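Side-chain contacts in vanadium-dependent bromoperoxidase (Corallina officinalis, PDB 1QHB), which catalyses the bromination of organic substrates with bromide and hydrogen peroxide, using a bound vanadate as cofactor: residues D268-Y273 with T277-V282; L42-N45 with D50-F53. All coordinates share one frame; numbering follows the deposited sequence.

Contact 1. Residues D268-Y273 with T277-V282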
loop_
_atom_site.group_PDB
_atom_site.type_symbol
_atom_site.label_atom_id
_atom_site.label_comp_id
_atom_site.label_asym_id
_atom_site.label_seq_id
_atom_site.Cartn_x
_atom_site.Cartn_y
_atom_site.Cartn_z
ATOM N N ASP A 268 65.059 1.157 2.798
ATOM C CA ASP A 268 65.455 0.352 1.691
ATOM C C ASP A 268 64.251 -0.213 0.946
ATOM O O ASP A 268 64.371 -1.185 0.201
ATOM C CB ASP A 268 66.449 -0.746 2.083
ATOM C CG ASP A 268 67.230 -1.175 0.838
ATOM O OD1 ASP A 268 67.494 -0.345 -0.057
ATOM O OD2 ASP A 268 67.503 -2.391 0.808
ATOM N N GLY A 269 63.081 0.412 1.102
ATOM C CA GLY A 269 61.926 0.071 0.321
ATOM C C GLY A 269 61.242 -1.191 0.805
ATOM O O GLY A 269 60.580 -1.840 -0.009
ATOM N N GLU A 270 61.365 -1.434 2.101
ATOM C CA GLU A 270 60.711 -2.622 2.642
ATOM C C GLU A 270 59.450 -2.243 3.435
ATOM O O GLU A 270 59.631 -1.596 4.494
ATOM C CB GLU A 270 61.642 -3.371 3.562
ATOM C CG GLU A 270 62.849 -3.985 2.849
ATOM C CD GLU A 270 62.526 -4.962 1.733
ATOM O OE1 GLU A 270 61.470 -5.632 1.778
ATOM O OE2 GLU A 270 63.270 -5.123 0.739
ATOM N N ILE A 271 58.221 -2.566 2.986
ATOM C CA ILE A 271 56.994 -2.299 3.709
ATOM C C ILE A 271 56.725 -3.468 4.658
ATOM O O ILE A 271 56.663 -4.617 4.153
ATOM C CB ILE A 271 55.710 -2.164 2.828
ATOM C CG1 ILE A 271 56.010 -1.116 1.738
ATOM C CG2 ILE A 271 54.447 -1.850 3.599
ATOM C CD1 ILE A 271 54.935 -1.210 0.661
ATOM N N ALA A 272 56.484 -3.205 5.945
ATOM C CA ALA A 272 56.114 -4.289 6.859
ATOM C C ALA A 272 54.682 -4.720 6.547
ATOM O O ALA A 272 53.766 -3.930 6.684
ATOM C CB ALA A 272 56.147 -3.868 8.318
ATOM N N TYR A 273 54.441 -5.950 6.142
ATOM C CA TYR A 273 53.118 -6.463 5.747
ATOM C C TYR A 273 52.778 -7.558 6.739
ATOM O O TYR A 273 53.175 -8.708 6.474
ATOM C CB TYR A 273 53.272 -7.032 4.348
ATOM C CG TYR A 273 52.060 -7.581 3.613
ATOM C CD1 TYR A 273 50.755 -7.199 3.958
ATOM C CD2 TYR A 273 52.227 -8.498 2.598
ATOM C CE1 TYR A 273 49.692 -7.704 3.263
ATOM C CE2 TYR A 273 51.155 -9.006 1.898
ATOM C CZ TYR A 273 49.878 -8.598 2.245
ATOM O OH TYR A 273 48.763 -9.112 1.603
ATOM N N THR A 277 57.110 -9.146 4.377
ATOM C CA THR A 277 57.404 -7.877 3.766
ATOM C C THR A 277 57.017 -7.766 2.310
ATOM O O THR A 277 56.957 -8.732 1.572
ATOM C CB THR A 277 58.927 -7.493 3.778
ATOM O OG1 THR A 277 59.677 -8.624 3.281
ATOM C CG2 THR A 277 59.428 -7.174 5.168
ATOM N N ILE A 278 56.806 -6.504 1.930
ATOM C CA ILE A 278 56.617 -6.142 0.539
ATOM C C ILE A 278 57.864 -5.333 0.133
ATOM O O ILE A 278 58.215 -4.377 0.823
ATOM C CB ILE A 278 55.392 -5.267 0.293
ATOM C CG1 ILE A 278 54.096 -6.035 0.592
ATOM C CG2 ILE A 278 55.389 -4.742 -1.140
ATOM C CD1 ILE A 278 52.908 -5.150 0.896
ATOM N N SER A 279 58.436 -5.657 -1.004
ATOM C CA SER A 279 59.570 -4.883 -1.491
ATOM C C SER A 279 59.030 -3.885 -2.523
ATOM O O SER A 279 58.292 -4.379 -3.368
ATOM C CB SER A 279 60.561 -5.861 -2.188
ATOM O OG SER A 279 61.476 -5.057 -2.919
ATOM N N GLN A 280 59.407 -2.622 -2.522
ATOM C CA GLN A 280 58.989 -1.652 -3.477
ATOM C C GLN A 280 59.773 -1.736 -4.796
ATOM O O GLN A 280 59.465 -0.999 -5.755
ATOM C CB GLN A 280 59.183 -0.213 -2.941
ATOM C CG GLN A 280 58.353 0.104 -1.711
ATOM C CD GLN A 280 56.970 0.641 -2.069
ATOM O OE1 GLN A 280 56.331 0.135 -3.004
ATOM N NE2 GLN A 280 56.553 1.674 -1.314
ATOM N N ARG A 281 60.777 -2.600 -4.885
ATOM C CA ARG A 281 61.595 -2.654 -6.099
ATOM C C ARG A 281 60.821 -3.339 -7.219
ATOM O O ARG A 281 60.262 -4.412 -6.959
ATOM C CB ARG A 281 62.911 -3.400 -5.795
ATOM C CG ARG A 281 63.803 -2.652 -4.814
ATOM C CD ARG A 281 65.213 -3.226 -4.761
ATOM N NE ARG A 281 66.174 -2.167 -4.421
ATOM C CZ ARG A 281 66.359 -1.683 -3.186
ATOM N NH1 ARG A 281 65.754 -2.195 -2.113
ATOM N NH2 ARG A 281 67.227 -0.718 -2.975
ATOM N N VAL A 282 60.768 -2.710 -8.384
ATOM C CA VAL A 282 60.037 -3.227 -9.521
ATOM C C VAL A 282 60.920 -3.957 -10.514
ATOM O O VAL A 282 62.126 -3.717 -10.657
ATOM C CB VAL A 282 59.384 -1.998 -10.248
ATOM C CG1 VAL A 282 60.491 -1.093 -10.816
ATOM C CG2 VAL A 282 58.432 -2.423 -11.357
HETATM O O HOH W 1 63.413 -3.821 -1.521
HETATM O O HOH W 2 60.561 -7.779 0.657
#
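Thr277 CB comes up against Glu270 OE1 diagonally across an antiparallel beta hairpin, strand 270-273 turning back into strand 276-285, on the face the two share. Between their side chains lies water 2, which donates to Glu270 OE1 and lies 2.9 Å from Thr277 OG1. Ile278 and Ile271 form the hydrogen-bonded pair, Ile271 N giving to Ile278 O and Ile278 N to Ile271 O, and their side chains pack on the other side (Ile271 CD1 to Ile278 CG2, 4.0 Å). Ile278 CD1 also rides over a face of the Tyr273 ring, 4.1 Å from its centroid, a CH-pi contact. The Tyr273 hydroxyl bonds to Asn341 of a second subunit, with which Thr277, Ile278 and Ser279 continue the sheet. Ser279 turns OG anti to its own nitrogen (chi1 166°), where OG accepts from Arg281 N in an ST turn and donates to water 1. Gln280 N bonds to Gly269 O at 2.9 Å, ending the ladder; its bent side chain lays CG against that same oxygen and carries NE2 past Ile271 CD1 to Val243 O. Arg281 stretches its chain back to Asp268, while its NE pairs with Asp517. Its guanidinium makes a salt bridge to Asp268, NH2 to OD1 3.0 Å on the syn side, the carboxylate and guanidinium planes 56° apart, and NH1 adds a weak bond to Asp268 O. Replacing Asp268 by an alanine would probably leave the guanidinium less firmly set, its NH2 without this carboxylate. Water 1, in the guanidinium plane, accepts from Arg281 NH1 and donates to Glu270 OE2 at 2.6 Å.

Contact 2. Residues L42-N45 with D50-F53; sequences LYRN and DPSF
Tyr43 O and Asp50 O are the two acceptors that tie this irregular loop to itself, through a single backbone bridge in which Arg44 stands opposite Pro51. Asn45 N points almost straight at Asp50 O, 2.6 Å away with an N-H...O angle of 177°. Tyr43 O is gripped from several sides: Ser52 N donates at 2.9 Å from above the carbonyl plane, Ser52 OG adds a weak bond, and water 3 donates at 2.7 Å. Ser52 OG gets there because chi1 of 60° sets it between its own nitrogen and carbonyl carbon, which also brings it 3.5 Å from Tyr43 CB. Water 3 in turn accepts from Phe53 N, so the same carbonyl reaches one residue further. Arg44, bent at chi2 and chi3, folds back to lay one face of its guanidinium on Pro51, with NH2 3.6 Å from Pro51 CD. That flat group is fixed from outside the pair: NE bonds to Gly49 O, NH1 to Leu41 O, and NH2 makes a salt bridge to Asp501 of a third subunit. Thr48 holds the turn between the segments, its N giving to Asn45 OD1 and its OG1 bonding to Asp50 OD2. Pro51 CB lies over a face of the Phe53 ring, which meets Phe75 and also touches Pro72 and Leu76, so the loop, which follows helix 11-28, is packed against the start of helix 72-84.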
loop_
_atom_site.group_PDB
_atom_site.type_symbol
_atom_site.label_atom_id
_atom_site.label_comp_id
_atom_site.label_asym_id
_atom_site.label_seq_id
_atom_site.Cartn_x
_atom_site.Cartn_y
_atom_site.Cartn_z
ATOM N N LEU A 42 30.390 10.539 -37.164
ATOM C CA LEU A 42 30.774 11.708 -37.964
ATOM C C LEU A 42 31.639 11.334 -39.159
ATOM O O LEU A 42 31.334 11.764 -40.277
ATOM C CB LEU A 42 31.482 12.739 -37.051
ATOM C CG LEU A 42 31.969 14.050 -37.686
ATOM C CD1 LEU A 42 30.845 14.869 -38.287
ATOM C CD2 LEU A 42 32.742 14.924 -36.702
ATOM N N TYR A 43 32.740 10.628 -38.984
ATOM C CA TYR A 43 33.712 10.392 -40.050
ATOM C C TYR A 43 33.186 9.380 -41.049
ATOM O O TYR A 43 32.610 8.325 -40.726
ATOM C CB TYR A 43 35.112 9.985 -39.515
ATOM C CG TYR A 43 35.559 10.982 -38.455
ATOM C CD1 TYR A 43 35.696 12.337 -38.742
ATOM C CD2 TYR A 43 35.762 10.568 -37.155
ATOM C CE1 TYR A 43 36.068 13.244 -37.751
ATOM C CE2 TYR A 43 36.168 11.477 -36.170
ATOM C CZ TYR A 43 36.324 12.792 -36.477
ATOM O OH TYR A 43 36.700 13.687 -35.493
ATOM N N ARG A 44 33.200 9.818 -42.335
ATOM C CA ARG A 44 32.654 8.926 -43.352
ATOM C C ARG A 44 33.706 8.419 -44.331
ATOM O O ARG A 44 34.728 9.054 -44.550
ATOM C CB ARG A 44 31.600 9.635 -44.191
ATOM C CG ARG A 44 30.647 10.545 -43.389
ATOM C CD ARG A 44 29.862 9.727 -42.364
ATOM N NE ARG A 44 28.868 8.862 -43.016
ATOM C CZ ARG A 44 27.786 8.399 -42.379
ATOM N NH1 ARG A 44 27.553 8.675 -41.084
ATOM N NH2 ARG A 44 26.875 7.661 -43.004
ATOM N N ASN A 45 33.402 7.269 -44.920
ATOM C CA ASN A 45 34.175 6.687 -45.979
ATOM C C ASN A 45 33.781 7.427 -47.280
ATOM O O ASN A 45 32.625 7.379 -47.705
ATOM C CB ASN A 45 33.789 5.219 -46.128
ATOM C CG ASN A 45 34.567 4.518 -47.227
ATOM O OD1 ASN A 45 34.403 4.849 -48.414
ATOM N ND2 ASN A 45 35.408 3.558 -46.881
ATOM N N ASP A 50 29.446 5.476 -46.024
ATOM C CA ASP A 50 29.219 4.929 -44.707
ATOM C C ASP A 50 30.183 5.520 -43.678
ATOM O O ASP A 50 31.230 6.041 -44.036
ATOM C CB ASP A 50 29.462 3.420 -44.658
ATOM C CG ASP A 50 28.619 2.619 -45.628
ATOM O OD1 ASP A 50 27.383 2.822 -45.623
ATOM O OD2 ASP A 50 29.172 1.801 -46.389
ATOM N N PRO A 51 29.848 5.300 -42.428
ATOM C CA PRO A 51 30.674 5.734 -41.319
ATOM C C PRO A 51 31.929 4.876 -41.361
ATOM O O PRO A 51 31.860 3.660 -41.601
ATOM C CB PRO A 51 29.806 5.545 -40.085
ATOM C CG PRO A 51 28.735 4.580 -40.463
ATOM C CD PRO A 51 28.551 4.662 -41.959
ATOM N N SER A 52 33.089 5.517 -41.149
ATOM C CA SER A 52 34.332 4.753 -41.193
ATOM C C SER A 52 34.808 4.315 -39.810
ATOM O O SER A 52 35.679 3.430 -39.702
ATOM C CB SER A 52 35.406 5.656 -41.823
ATOM O OG SER A 52 35.531 6.832 -40.972
ATOM N N PHE A 53 34.322 4.971 -38.760
ATOM C CA PHE A 53 34.643 4.658 -37.378
ATOM C C PHE A 53 36.106 4.857 -37.036
ATOM O O PHE A 53 36.535 4.248 -36.064
ATOM C CB PHE A 53 34.227 3.213 -37.078
ATOM C CG PHE A 53 32.725 3.071 -37.114
ATOM C CD1 PHE A 53 31.909 3.814 -36.269
ATOM C CD2 PHE A 53 32.152 2.216 -38.038
ATOM C CE1 PHE A 53 30.512 3.734 -36.344
ATOM C CE2 PHE A 53 30.760 2.108 -38.118
ATOM C CZ PHE A 53 29.956 2.877 -37.265
HETATM O O HOH W 3 32.679 7.082 -38.339
#

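How the contacts relate
Both contacts close a chain reversal over a few residues, yet they share no element: their centres are 51 Å apart on opposite sides of the chain's centre, and both lie away from the vanadate and calcium sites. Each is partly buried. Contact 1 has regular strand pairing, with a hydrophobic side against helix 337-349 and a polar side bridged by two waters. Contact 2, in a loop, depends on backbone carbonyls and one bridge, its apolar end being Phe53. An arginine serves differently in the two: in contact 1 it bonds across to a carboxylate, in contact 2 it lays a face over a proline and sends its charge to a neighbouring subunit. Contact 1 instead meets its neighbour through a continued sheet.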